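Local coordinates for ADP-ribosylating toxin CARDS (Mycoplasma pneumoniae, PDB 4TLV), which transfers the ADP-ribosyl group of NAD(+) to target proteins as the main virulence toxin of its bacterium and causes vacuoles to form in mammalian cells, at residues Y453-Q458 / S562-W567; S460-Q465 / W506-W511; F484-D487 / V491-L494; F543-C548 / N552-V557. All coordinates share one frame; numbering follows the deposited sequence.

Contact 1: Y453-Q458 / S562-W567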
loop_
_atom_site.group_PDB
_atom_site.type_symbol
_atom_site.label_atom_id
_atom_site.label_comp_id
_atom_site.label_asym_id
_atom_site.label_seq_id
_atom_site.Cartn_x
_atom_site.Cartn_y
_atom_site.Cartn_z
ATOM N N TYR A 453 21.405 -20.984 6.656
ATOM C CA TYR A 453 20.100 -21.644 6.714
ATOM C C TYR A 453 18.991 -20.717 7.212
ATOM O O TYR A 453 19.178 -19.975 8.175
ATOM C CB TYR A 453 20.169 -22.884 7.620
ATOM C CG TYR A 453 21.115 -23.946 7.106
ATOM C CD1 TYR A 453 20.738 -24.800 6.077
ATOM C CD2 TYR A 453 22.396 -24.076 7.632
ATOM C CE1 TYR A 453 21.605 -25.772 5.596
ATOM C CE2 TYR A 453 23.264 -25.049 7.160
ATOM C CZ TYR A 453 22.863 -25.889 6.144
ATOM O OH TYR A 453 23.727 -26.855 5.678
ATOM N N TYR A 454 17.827 -20.793 6.574
ATOM C CA TYR A 454 16.647 -20.059 7.039
ATOM C C TYR A 454 15.755 -20.865 7.981
ATOM O O TYR A 454 15.576 -22.077 7.815
ATOM C CB TYR A 454 15.810 -19.591 5.842
ATOM C CG TYR A 454 16.519 -18.588 4.972
ATOM C CD1 TYR A 454 17.451 -18.999 4.030
ATOM C CD2 TYR A 454 16.272 -17.226 5.105
ATOM C CE1 TYR A 454 18.109 -18.088 3.231
ATOM C CE2 TYR A 454 16.929 -16.299 4.306
ATOM C CZ TYR A 454 17.846 -16.736 3.373
ATOM O OH TYR A 454 18.500 -15.824 2.573
ATOM N N TYR A 455 15.174 -20.172 8.952
ATOM C CA TYR A 455 14.201 -20.756 9.859
ATOM C C TYR A 455 12.928 -19.928 9.913
ATOM O O TYR A 455 12.948 -18.715 9.700
ATOM C CB TYR A 455 14.773 -20.847 11.259
ATOM C CG TYR A 455 15.960 -21.786 11.346
ATOM C CD1 TYR A 455 17.239 -21.343 11.035
ATOM C CD2 TYR A 455 15.792 -23.112 11.734
ATOM C CE1 TYR A 455 18.343 -22.200 11.115
ATOM C CE2 TYR A 455 16.886 -23.981 11.819
ATOM C CZ TYR A 455 18.148 -23.519 11.513
ATOM O OH TYR A 455 19.222 -24.381 11.593
ATOM N N THR A 456 11.834 -20.600 10.241
ATOM C CA THR A 456 10.509 -19.995 10.277
ATOM C C THR A 456 9.835 -20.346 11.611
ATOM O O THR A 456 10.050 -21.433 12.162
ATOM C CB THR A 456 9.666 -20.473 9.066
ATOM O OG1 THR A 456 8.476 -19.687 8.957
ATOM C CG2 THR A 456 9.293 -21.959 9.207
ATOM N N PRO A 457 9.028 -19.426 12.153
ATOM C CA PRO A 457 8.334 -19.695 13.415
ATOM C C PRO A 457 7.299 -20.799 13.233
ATOM O O PRO A 457 6.753 -20.969 12.134
ATOM C CB PRO A 457 7.606 -18.381 13.717
ATOM C CG PRO A 457 8.111 -17.394 12.726
ATOM C CD PRO A 457 8.621 -18.146 11.558
ATOM N N GLN A 458 7.056 -21.553 14.298
ATOM C CA GLN A 458 5.977 -22.544 14.333
ATOM C C GLN A 458 5.021 -22.125 15.429
ATOM O O GLN A 458 5.427 -21.444 16.375
ATOM C CB GLN A 458 6.526 -23.937 14.653
ATOM C CG GLN A 458 7.463 -24.501 13.607
ATOM C CD GLN A 458 6.742 -25.169 12.441
ATOM O OE1 GLN A 458 6.887 -24.760 11.288
ATOM N NE2 GLN A 458 5.973 -26.210 12.735
ATOM N N SER A 562 19.164 -27.705 23.451
ATOM C CA SER A 562 17.923 -28.477 23.447
ATOM C C SER A 562 16.687 -27.614 23.160
ATOM O O SER A 562 15.665 -28.126 22.701
ATOM C CB SER A 562 17.751 -29.218 24.776
ATOM O OG SER A 562 17.585 -28.306 25.851
ATOM N N ARG A 563 16.788 -26.318 23.446
ATOM C CA ARG A 563 15.704 -25.362 23.197
ATOM C C ARG A 563 15.957 -24.515 21.943
ATOM O O ARG A 563 15.439 -23.398 21.820
ATOM C CB ARG A 563 15.526 -24.441 24.407
ATOM C CG ARG A 563 15.201 -25.170 25.707
ATOM C CD ARG A 563 15.287 -24.213 26.882
ATOM N NE ARG A 563 14.576 -24.711 28.054
ATOM C CZ ARG A 563 14.493 -24.055 29.210
ATOM N NH1 ARG A 563 15.083 -22.874 29.351
ATOM N NH2 ARG A 563 13.822 -24.580 30.229
ATOM N N TRP A 564 16.740 -25.042 21.011
ATOM C CA TRP A 564 17.043 -24.297 19.798
ATOM C C TRP A 564 15.758 -23.963 19.056
ATOM O O TRP A 564 14.833 -24.768 19.018
ATOM C CB TRP A 564 17.989 -25.074 18.890
ATOM C CG TRP A 564 17.352 -26.174 18.090
ATOM C CD1 TRP A 564 17.328 -27.503 18.401
ATOM C CD2 TRP A 564 16.678 -26.044 16.833
ATOM N NE1 TRP A 564 16.676 -28.210 17.421
ATOM C CE2 TRP A 564 16.258 -27.335 16.449
ATOM C CE3 TRP A 564 16.372 -24.959 16.002
ATOM C CZ2 TRP A 564 15.547 -27.575 15.267
ATOM C CZ3 TRP A 564 15.670 -25.195 14.832
ATOM C CH2 TRP A 564 15.265 -26.495 14.474
ATOM N N GLY A 565 15.691 -22.765 18.483
ATOM C CA GLY A 565 14.539 -22.391 17.685
ATOM C C GLY A 565 13.391 -21.839 18.499
ATOM O O GLY A 565 12.357 -21.475 17.942
ATOM N N GLY A 566 13.569 -21.760 19.814
ATOM C CA GLY A 566 12.523 -21.255 20.683
ATOM C C GLY A 566 12.440 -19.736 20.695
ATOM O O GLY A 566 13.429 -19.051 20.956
ATOM N N TRP A 567 11.246 -19.209 20.427
ATOM C CA TRP A 567 11.019 -17.768 20.410
ATOM C C TRP A 567 10.652 -17.286 21.806
ATOM O O TRP A 567 9.780 -17.854 22.454
ATOM C CB TRP A 567 9.901 -17.428 19.403
ATOM C CG TRP A 567 10.281 -17.738 17.989
ATOM C CD1 TRP A 567 10.417 -18.972 17.438
ATOM C CD2 TRP A 567 10.569 -16.798 16.941
ATOM N NE1 TRP A 567 10.780 -18.869 16.118
ATOM C CE2 TRP A 567 10.874 -17.540 15.785
ATOM C CE3 TRP A 567 10.588 -15.399 16.867
ATOM C CZ2 TRP A 567 11.212 -16.938 14.566
ATOM C CZ3 TRP A 567 10.924 -14.796 15.655
ATOM C CH2 TRP A 567 11.229 -15.564 14.521
#

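Contact 2: S460-Q465 / W506-W511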
loop_
_atom_site.group_PDB
_atom_site.type_symbol
_atom_site.label_atom_id
_atom_site.label_comp_id
_atom_site.label_asym_id
_atom_site.label_seq_id
_atom_site.Cartn_x
_atom_site.Cartn_y
_atom_site.Cartn_z
ATOM N N SER A 460 3.855 -23.670 17.756
ATOM C CA SER A 460 4.292 -24.225 19.039
ATOM C C SER A 460 5.228 -23.295 19.821
ATOM O O SER A 460 5.419 -23.466 21.030
ATOM C CB SER A 460 5.034 -25.532 18.777
ATOM O OG SER A 460 6.175 -25.290 17.953
ATOM N N GLY A 461 5.842 -22.336 19.128
ATOM C CA GLY A 461 6.858 -21.503 19.746
ATOM C C GLY A 461 8.260 -21.934 19.339
ATOM O O GLY A 461 9.245 -21.255 19.647
ATOM N N TRP A 462 8.358 -23.056 18.633
ATOM C CA TRP A 462 9.646 -23.501 18.099
ATOM C C TRP A 462 9.858 -22.968 16.676
ATOM O O TRP A 462 9.099 -22.098 16.214
ATOM C CB TRP A 462 9.754 -25.038 18.138
ATOM C CG TRP A 462 9.569 -25.578 19.518
ATOM C CD1 TRP A 462 8.525 -26.350 19.972
ATOM C CD2 TRP A 462 10.425 -25.362 20.646
ATOM N NE1 TRP A 462 8.687 -26.629 21.311
ATOM C CE2 TRP A 462 9.847 -26.036 21.748
ATOM C CE3 TRP A 462 11.627 -24.665 20.835
ATOM C CZ2 TRP A 462 10.432 -26.032 23.020
ATOM C CZ3 TRP A 462 12.208 -24.665 22.096
ATOM C CH2 TRP A 462 11.609 -25.346 23.173
ATOM N N SER A 463 10.898 -23.466 16.002
ATOM C CA SER A 463 11.158 -23.115 14.604
ATOM C C SER A 463 11.336 -24.350 13.746
ATOM O O SER A 463 11.756 -25.407 14.220
ATOM C CB SER A 463 12.417 -22.238 14.455
ATOM O OG SER A 463 12.389 -21.163 15.360
ATOM N N TYR A 464 11.039 -24.184 12.468
ATOM C CA TYR A 464 11.220 -25.202 11.451
ATOM C C TYR A 464 12.303 -24.661 10.530
ATOM O O TYR A 464 12.414 -23.448 10.339
ATOM C CB TYR A 464 9.891 -25.357 10.714
ATOM C CG TYR A 464 9.771 -26.397 9.622
ATOM C CD1 TYR A 464 10.576 -26.350 8.491
ATOM C CD2 TYR A 464 8.790 -27.385 9.685
ATOM C CE1 TYR A 464 10.440 -27.285 7.462
ATOM C CE2 TYR A 464 8.640 -28.326 8.662
ATOM C CZ TYR A 464 9.470 -28.268 7.554
ATOM O OH TYR A 464 9.334 -29.188 6.533
ATOM N N GLN A 465 13.114 -25.548 9.966
ATOM C CA GLN A 465 14.191 -25.110 9.098
ATOM C C GLN A 465 13.721 -25.009 7.661
ATOM O O GLN A 465 13.741 -25.983 6.912
ATOM C CB GLN A 465 15.408 -26.037 9.208
ATOM C CG GLN A 465 16.695 -25.426 8.649
ATOM C CD GLN A 465 16.786 -25.506 7.142
ATOM O OE1 GLN A 465 16.962 -26.587 6.575
ATOM N NE2 GLN A 465 16.689 -24.355 6.479
ATOM N N TRP A 506 13.277 -13.021 31.262
ATOM C CA TRP A 506 12.732 -13.463 29.987
ATOM C C TRP A 506 11.547 -14.404 30.188
ATOM O O TRP A 506 11.328 -14.923 31.287
ATOM C CB TRP A 506 13.811 -14.184 29.187
ATOM C CG TRP A 506 14.208 -15.498 29.781
ATOM C CD1 TRP A 506 15.078 -15.704 30.816
ATOM C CD2 TRP A 506 13.747 -16.792 29.381
ATOM N NE1 TRP A 506 15.193 -17.051 31.079
ATOM C CE2 TRP A 506 14.382 -17.741 30.211
ATOM C CE3 TRP A 506 12.858 -17.243 28.398
ATOM C CZ2 TRP A 506 14.158 -19.110 30.089
ATOM C CZ3 TRP A 506 12.634 -18.601 28.277
ATOM C CH2 TRP A 506 13.282 -19.520 29.118
ATOM N N ASP A 507 10.786 -14.629 29.119
ATOM C CA ASP A 507 9.726 -15.642 29.117
ATOM C C ASP A 507 9.389 -15.966 27.666
ATOM O O ASP A 507 9.586 -15.136 26.768
ATOM C CB ASP A 507 8.495 -15.159 29.898
ATOM C CG ASP A 507 7.580 -16.306 30.363
ATOM O OD1 ASP A 507 7.813 -17.482 30.019
ATOM O OD2 ASP A 507 6.596 -16.011 31.074
ATOM N N TRP A 508 8.936 -17.190 27.424
ATOM C CA TRP A 508 8.514 -17.602 26.092
ATOM C C TRP A 508 7.418 -16.673 25.576
ATOM O O TRP A 508 6.667 -16.091 26.360
ATOM C CB TRP A 508 7.966 -19.026 26.136
ATOM C CG TRP A 508 8.935 -20.037 26.681
ATOM C CD1 TRP A 508 8.813 -20.750 27.846
ATOM C CD2 TRP A 508 10.165 -20.458 26.079
ATOM N NE1 TRP A 508 9.896 -21.587 28.002
ATOM C CE2 TRP A 508 10.738 -21.428 26.931
ATOM C CE3 TRP A 508 10.840 -20.111 24.902
ATOM C CZ2 TRP A 508 11.953 -22.048 26.645
ATOM C CZ3 TRP A 508 12.042 -20.728 24.621
ATOM C CH2 TRP A 508 12.588 -21.686 25.489
ATOM N N VAL A 509 7.338 -16.527 24.260
ATOM C CA VAL A 509 6.166 -15.913 23.646
ATOM C C VAL A 509 5.235 -17.044 23.210
ATOM O O VAL A 509 5.621 -18.213 23.229
ATOM C CB VAL A 509 6.552 -15.031 22.438
ATOM C CG1 VAL A 509 7.307 -13.804 22.901
ATOM C CG2 VAL A 509 7.390 -15.815 21.455
ATOM N N GLU A 510 4.009 -16.718 22.822
ATOM C CA GLU A 510 3.085 -17.753 22.380
ATOM C C GLU A 510 2.193 -17.199 21.284
ATOM O O GLU A 510 2.102 -15.983 21.116
ATOM C CB GLU A 510 2.220 -18.217 23.548
ATOM C CG GLU A 510 1.431 -17.076 24.186
ATOM C CD GLU A 510 0.802 -17.441 25.528
ATOM O OE1 GLU A 510 0.639 -18.647 25.807
ATOM O OE2 GLU A 510 0.465 -16.510 26.297
ATOM N N TRP A 511 1.531 -18.094 20.560
ATOM C CA TRP A 511 0.636 -17.704 19.471
ATOM C C TRP A 511 -0.788 -18.099 19.813
ATOM O O TRP A 511 -1.074 -19.285 19.967
ATOM C CB TRP A 511 1.050 -18.420 18.197
ATOM C CG TRP A 511 2.394 -18.035 17.654
ATOM C CD1 TRP A 511 3.601 -18.630 17.914
ATOM C CD2 TRP A 511 2.656 -16.990 16.714
ATOM N NE1 TRP A 511 4.600 -18.001 17.208
ATOM C CE2 TRP A 511 4.044 -16.994 16.463
ATOM C CE3 TRP A 511 1.849 -16.045 16.073
ATOM C CZ2 TRP A 511 4.638 -16.099 15.575
ATOM C CZ3 TRP A 511 2.450 -15.146 15.196
ATOM C CH2 TRP A 511 3.823 -15.184 14.957
HETATM O O HOH W 1 7.188 -19.401 17.163
#

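Contact 3: F484-D487 / V491-L494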
loop_
_atom_site.group_PDB
_atom_site.type_symbol
_atom_site.label_atom_id
_atom_site.label_comp_id
_atom_site.label_asym_id
_atom_site.label_seq_id
_atom_site.Cartn_x
_atom_site.Cartn_y
_atom_site.Cartn_z
ATOM N N PHE A 484 -0.282 -15.041 12.412
ATOM C CA PHE A 484 0.139 -16.176 11.606
ATOM C C PHE A 484 -1.158 -16.789 11.081
ATOM O O PHE A 484 -2.025 -17.167 11.865
ATOM C CB PHE A 484 0.860 -17.169 12.537
ATOM C CG PHE A 484 1.446 -18.377 11.861
ATOM C CD1 PHE A 484 0.641 -19.301 11.209
ATOM C CD2 PHE A 484 2.812 -18.646 11.974
ATOM C CE1 PHE A 484 1.195 -20.444 10.616
ATOM C CE2 PHE A 484 3.373 -19.784 11.395
ATOM C CZ PHE A 484 2.562 -20.684 10.708
ATOM N N VAL A 485 -1.306 -16.871 9.765
ATOM C CA VAL A 485 -2.522 -17.430 9.186
ATOM C C VAL A 485 -2.290 -18.899 8.869
ATOM O O VAL A 485 -1.572 -19.234 7.939
ATOM C CB VAL A 485 -2.960 -16.689 7.901
ATOM C CG1 VAL A 485 -4.216 -17.332 7.302
ATOM C CG2 VAL A 485 -3.203 -15.199 8.193
ATOM N N GLN A 486 -2.882 -19.768 9.680
ATOM C CA GLN A 486 -2.811 -21.202 9.443
ATOM C C GLN A 486 -3.689 -21.531 8.244
ATOM O O GLN A 486 -3.303 -22.277 7.350
ATOM C CB GLN A 486 -3.312 -21.959 10.673
ATOM C CG GLN A 486 -3.349 -23.461 10.501
ATOM C CD GLN A 486 -3.780 -24.167 11.781
ATOM O OE1 GLN A 486 -4.958 -24.171 12.142
ATOM N NE2 GLN A 486 -2.820 -24.757 12.478
ATOM N N ASP A 487 -4.887 -20.966 8.252
ATOM C CA ASP A 487 -5.761 -20.994 7.093
ATOM C C ASP A 487 -6.838 -19.941 7.287
ATOM O O ASP A 487 -6.812 -19.184 8.260
ATOM C CB ASP A 487 -6.368 -22.386 6.862
ATOM C CG ASP A 487 -7.205 -22.877 8.038
ATOM O OD1 ASP A 487 -7.872 -22.068 8.715
ATOM O OD2 ASP A 487 -7.206 -24.105 8.274
ATOM N N VAL A 491 -6.479 -18.162 12.751
ATOM C CA VAL A 491 -5.457 -17.114 12.785
ATOM C C VAL A 491 -4.930 -16.958 14.213
ATOM O O VAL A 491 -5.715 -16.888 15.163
ATOM C CB VAL A 491 -6.039 -15.775 12.273
ATOM C CG1 VAL A 491 -5.012 -14.637 12.401
ATOM C CG2 VAL A 491 -6.496 -15.914 10.811
ATOM N N PHE A 492 -3.600 -16.913 14.361
ATOM C CA PHE A 492 -2.964 -16.851 15.680
ATOM C C PHE A 492 -2.078 -15.623 15.822
ATOM O O PHE A 492 -1.318 -15.306 14.904
ATOM C CB PHE A 492 -2.117 -18.108 15.913
ATOM C CG PHE A 492 -2.911 -19.383 15.851
ATOM C CD1 PHE A 492 -3.232 -19.953 14.627
ATOM C CD2 PHE A 492 -3.348 -19.998 17.009
ATOM C CE1 PHE A 492 -3.957 -21.127 14.566
ATOM C CE2 PHE A 492 -4.089 -21.167 16.953
ATOM C CZ PHE A 492 -4.398 -21.726 15.731
ATOM N N PHE A 493 -2.145 -14.981 16.988
ATOM C CA PHE A 493 -1.468 -13.704 17.251
ATOM C C PHE A 493 -0.308 -13.831 18.242
ATOM O O PHE A 493 -0.394 -14.565 19.240
ATOM C CB PHE A 493 -2.480 -12.699 17.792
ATOM C CG PHE A 493 -3.561 -12.342 16.802
ATOM C CD1 PHE A 493 -4.652 -13.182 16.604
ATOM C CD2 PHE A 493 -3.465 -11.184 16.049
ATOM C CE1 PHE A 493 -5.646 -12.850 15.678
ATOM C CE2 PHE A 493 -4.443 -10.847 15.120
ATOM C CZ PHE A 493 -5.540 -11.680 14.937
ATOM N N LEU A 494 0.762 -13.098 17.971
ATOM C CA LEU A 494 1.985 -13.170 18.768
ATOM C C LEU A 494 1.750 -12.459 20.083
ATOM O O LEU A 494 1.362 -11.287 20.107
ATOM C CB LEU A 494 3.154 -12.529 18.000
ATOM C CG LEU A 494 4.526 -12.560 18.699
ATOM C CD1 LEU A 494 4.956 -14.007 18.933
ATOM C CD2 LEU A 494 5.559 -11.823 17.887
#

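Contact 4: F543-C548 / N552-V557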
loop_
_atom_site.group_PDB
_atom_site.type_symbol
_atom_site.label_atom_id
_atom_site.label_comp_id
_atom_site.label_asym_id
_atom_site.label_seq_id
_atom_site.Cartn_x
_atom_site.Cartn_y
_atom_site.Cartn_z
ATOM N N PHE A 543 17.185 -7.270 8.232
ATOM C CA PHE A 543 16.957 -7.582 9.647
ATOM C C PHE A 543 16.367 -6.392 10.397
ATOM O O PHE A 543 16.629 -5.228 10.055
ATOM C CB PHE A 543 18.288 -7.924 10.343
ATOM C CG PHE A 543 18.915 -9.202 9.886
ATOM C CD1 PHE A 543 18.288 -10.425 10.101
ATOM C CD2 PHE A 543 20.174 -9.191 9.306
ATOM C CE1 PHE A 543 18.898 -11.613 9.700
ATOM C CE2 PHE A 543 20.783 -10.369 8.905
ATOM C CZ PHE A 543 20.145 -11.578 9.102
ATOM N N ARG A 544 15.586 -6.689 11.435
ATOM C CA ARG A 544 15.140 -5.699 12.408
ATOM C C ARG A 544 15.128 -6.325 13.798
ATOM O O ARG A 544 15.026 -7.544 13.937
ATOM C CB ARG A 544 13.708 -5.238 12.104
ATOM C CG ARG A 544 13.513 -4.546 10.750
ATOM C CD ARG A 544 14.183 -3.155 10.734
ATOM N NE ARG A 544 13.821 -2.441 9.497
ATOM C CZ ARG A 544 14.372 -2.668 8.308
ATOM N NH1 ARG A 544 15.340 -3.574 8.161
ATOM N NH2 ARG A 544 13.964 -1.971 7.252
ATOM N N HIS A 545 15.204 -5.486 14.822
ATOM C CA HIS A 545 14.815 -5.889 16.165
ATOM C C HIS A 545 13.300 -5.699 16.305
ATOM O O HIS A 545 12.715 -4.831 15.659
ATOM C CB HIS A 545 15.560 -5.064 17.220
ATOM C CG HIS A 545 17.034 -5.327 17.247
ATOM N ND1 HIS A 545 17.957 -4.387 17.653
ATOM C CD2 HIS A 545 17.747 -6.419 16.881
ATOM C CE1 HIS A 545 19.175 -4.894 17.554
ATOM N NE2 HIS A 545 19.076 -6.127 17.089
ATOM N N ILE A 546 12.671 -6.521 17.137
ATOM C CA ILE A 546 11.230 -6.423 17.368
ATOM C C ILE A 546 10.969 -6.330 18.867
ATOM O O ILE A 546 11.485 -7.133 19.634
ATOM C CB ILE A 546 10.467 -7.624 16.741
ATOM C CG1 ILE A 546 10.702 -7.658 15.225
ATOM C CG2 ILE A 546 8.969 -7.542 17.064
ATOM C CD1 ILE A 546 10.090 -8.853 14.515
ATOM N N ARG A 547 10.200 -5.330 19.278
ATOM C CA ARG A 547 9.905 -5.109 20.692
ATOM C C ARG A 547 8.406 -4.973 20.926
ATOM O O ARG A 547 7.662 -4.545 20.044
ATOM C CB ARG A 547 10.605 -3.850 21.196
ATOM C CG ARG A 547 12.127 -3.981 21.257
ATOM C CD ARG A 547 12.791 -2.742 21.849
ATOM N NE ARG A 547 14.231 -2.962 22.006
ATOM C CZ ARG A 547 15.129 -2.776 21.046
ATOM N NH1 ARG A 547 14.747 -2.358 19.841
ATOM N NH2 ARG A 547 16.412 -3.004 21.288
ATOM N N CYS A 548 7.974 -5.311 22.134
ATOM C CA CYS A 548 6.573 -5.234 22.509
ATOM C C CYS A 548 6.260 -3.847 23.085
ATOM O O CYS A 548 7.058 -3.291 23.844
ATOM C CB CYS A 548 6.273 -6.348 23.526
ATOM S SG CYS A 548 4.627 -6.327 24.217
ATOM N N ASN A 552 8.622 -2.733 26.284
ATOM C CA ASN A 552 9.798 -2.902 25.425
ATOM C C ASN A 552 10.512 -4.236 25.543
ATOM O O ASN A 552 11.716 -4.329 25.302
ATOM C CB ASN A 552 10.775 -1.743 25.600
ATOM C CG ASN A 552 10.213 -0.468 25.077
ATOM O OD1 ASN A 552 9.483 -0.485 24.085
ATOM N ND2 ASN A 552 10.509 0.649 25.740
ATOM N N GLN A 553 9.759 -5.273 25.887
ATOM C CA GLN A 553 10.292 -6.629 25.878
ATOM C C GLN A 553 10.708 -6.972 24.470
ATOM O O GLN A 553 9.955 -6.698 23.521
ATOM C CB GLN A 553 9.227 -7.629 26.342
ATOM C CG GLN A 553 8.669 -7.355 27.737
ATOM C CD GLN A 553 7.435 -6.453 27.751
ATOM O OE1 GLN A 553 7.195 -5.654 26.837
ATOM N NE2 GLN A 553 6.643 -6.585 28.802
ATOM N N GLN A 554 11.887 -7.579 24.332
ATOM C CA GLN A 554 12.479 -7.818 23.023
ATOM C C GLN A 554 12.356 -9.257 22.532
ATOM O O GLN A 554 12.721 -10.217 23.225
ATOM C CB GLN A 554 13.954 -7.388 22.984
ATOM C CG GLN A 554 14.528 -7.434 21.572
ATOM C CD GLN A 554 15.967 -6.936 21.487
ATOM O OE1 GLN A 554 16.530 -6.449 22.473
ATOM N NE2 GLN A 554 16.564 -7.048 20.300
ATOM N N LEU A 555 11.846 -9.395 21.315
ATOM C CA LEU A 555 11.706 -10.702 20.677
ATOM C C LEU A 555 13.070 -11.242 20.271
ATOM O O LEU A 555 13.837 -10.557 19.592
ATOM C CB LEU A 555 10.812 -10.589 19.432
ATOM C CG LEU A 555 10.320 -11.898 18.826
ATOM C CD1 LEU A 555 9.397 -12.613 19.840
ATOM C CD2 LEU A 555 9.593 -11.658 17.516
ATOM N N LYS A 556 13.370 -12.475 20.679
ATOM C CA LYS A 556 14.582 -13.155 20.244
ATOM C C LYS A 556 14.343 -14.649 20.045
ATOM O O LYS A 556 13.275 -15.163 20.386
ATOM C CB LYS A 556 15.718 -12.952 21.257
ATOM C CG LYS A 556 16.071 -11.504 21.524
ATOM C CD LYS A 556 17.399 -11.405 22.277
ATOM C CE LYS A 556 17.572 -10.042 22.925
ATOM N NZ LYS A 556 18.815 -10.002 23.752
ATOM N N VAL A 557 15.341 -15.335 19.487
ATOM C CA VAL A 557 15.266 -16.775 19.258
ATOM C C VAL A 557 16.531 -17.477 19.773
ATOM O O VAL A 557 17.649 -16.994 19.577
ATOM C CB VAL A 557 15.132 -17.117 17.766
ATOM C CG1 VAL A 557 14.860 -18.588 17.595
ATOM C CG2 VAL A 557 14.017 -16.331 17.131
HETATM O O HOH W 2 14.754 -8.367 18.254
HETATM O O HOH W 3 14.263 -3.026 24.803
#

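Contact 1: Y453-Q458 / S562-W567
Tyr455 and Pro457 of the strand 453-457 meet two tryptophans, Trp564 and Trp567, that leave the loop 562-567 three residues apart. Arg563 to Gly566 form a type II beta turn, closed by the bond from Gly566 N to Arg563 O. Trp564, at the second position of the turn, is exposed and sends the far end of its indole across to the strand. Its CG sits between the backbone N and the carbonyl carbon (chi1 78°), and from there the six-membered ring reaches Tyr455, with CZ3 3.5 Å from CE2 of the tyrosine. The two planes stand 67° apart and the centroids 5.7 Å, an oblique meeting of rings. Gly565 follows with phi 85°, a backbone shape in which a side chain would come too close to the carbonyl before it; Gly565 O accepts from Ser463 OG. After Gly566 comes Trp567, whose side chain starts toward the strand and is buried. Pro457 CB lies over one face of this indole, 3.7 Å above the plane and toward the rim; the proline crosses it obliquely, with CG 3.6 Å from Trp567 CZ2. Trp567 NE1 is satisfied by Ser463 OG, and Trp448 meets the same indole and stacks on Tyr455. No hydrogen bond links the two segments directly: aromatic and proline packing joins the small sheet containing 453-457 to the start of strand 567-570, within the beta-trefoil domain D3.

Contact 2: S460-Q465 / W506-W511
Gly461 meets the edge of the buried Trp511 indole, its N near the ring plane and 4.5 Å from Trp511 CD1. This is the enclosed end, where the backbones come nearest: the CA atoms of Gly461 and Glu510 are 5.9 Å apart. Gly461 has phi 102°, a shape glycine takes easily and other residues seldom do, and it follows Ser460, whose OG accepts from Trp462 N at 3.2 Å in an ST turn. One water lies in the plane of the Trp511 indole, accepting from NE1 at 2.9 Å and giving a weak bond to Trp462 O. In the beta-trefoil domain D3, this turn before strand 463-464 lies beside strand 506-512, with the water between. Direct contacts are sparse at both ends, without a hydrogen bond. At the surface the exposed Trp462 directs an edge at the face of Trp508, with centroids 5.8 Å apart and planes at 62°; the closest atoms, CH2 of Trp462 and CH2 of Trp508, are 4.4 Å apart. Trp506 CZ3 lies 3.6 Å above the Trp508 ring, over its centre.

Contact 3: F484-D487 / V491-L494
Phe484 and Phe492 face each other as an antiparallel hydrogen-bonded pair and exchange both backbone bonds. Phe484 N gives its hydrogen to Phe492 O at 2.7 Å, close to the direction of the carbonyl bond. In return Phe492 N donates to Phe484 O at 3.0 Å, with a nearly straight N-H...O angle of 172° but a little tilted from the carbonyl plane. A CA-H...O contact from Val491 CA, at 3.6 Å, falls on that same Phe484 oxygen.

The apolar contact is that of Val485 CG2 and Val491 CG2, 4.3 Å apart in the neighbouring non-hydrogen-bonded pair.

An amide meets a ring at the corner of the chain. Gln486 holds its chain extended, with CG anti to the backbone N (chi1 177°), crosses Phe492 obliquely and puts OE1 at the ring's edge, 4.0 Å from Phe492 CE1; Gln486 CB is equally close to CE1. The amide is turned 72° from the ring.

At the turn, Asp487 OD1 accepts from Asn490 ND2 and Gln489 N. A classic beta bulge sets the pair Gln486 and Asp487 opposite Asn490 of the partner strand. The paired main-chain bonds thus fix the register of the hairpin 481-495 at Phe484 and Phe492, while the bulge and the Asp487 bonds shape its turn.

Contact 4: F543-C548 / N552-V557
Strands 543-548 and 554-558 meet around a tight connection in the beta-trefoil domain D3; the short segments 543-548 and 554-557 run at 126° between N-to-C directions. Two backbone bonds tie them: Leu555 N to Ile546 O, and Cys548 N to Gln553 O, each 2.8 Å. Asn552 N adds a weak bond to Cys548 O. Ile546 and Leu555 lie side by side, pointing the same way, with their CB atoms 4.0 Å apart. On the polar side Gln554 is fully extended, CG anti to its N (chi1 -171°), which carries NE2 over one face of the His545 ring, 3.5 Å above the plane. Gln554 CD lies over a face of the Arg547 guanidinium. One water takes hydrogens from Ile546 N and Gln554 NE2 and gives one to Leu555 O; a second joins Arg547 NE to Asn552 O. Asp531 binds both His545 ND1 and Arg547 NH1, holding the two groups that flank the glutamine. The single bridge, Arg547 with Gln554, joins two strands that otherwise splay apart, with strand 578-583 between them in the sheet of this beta-trefoil domain.

All four contacts lie in D3. Contact 4 is the buried one, while contacts 1, 2 and 3 are partly buried, each combining enclosed residues with an exposed one. Contacts 3 and 4 each join segments close in the chain through backbone hydrogen bonds; contacts 1 and 2 bridge longer loops, with contact 2 nested inside contact 1, and rely on tryptophans instead. Contacts 1 and 2 share the small sheet through strands 453-457 and 463-464, and a hydrogen bond between Tyr454 O and Gln465 NE2 also ties them. Strands 490-495 and 506-512 make contacts 2 and 3 neighbours, Trp511 packing on Phe484 and Phe492. Leu555 of contact 4 touches Trp567, Val509 and Leu494, one from each other contact.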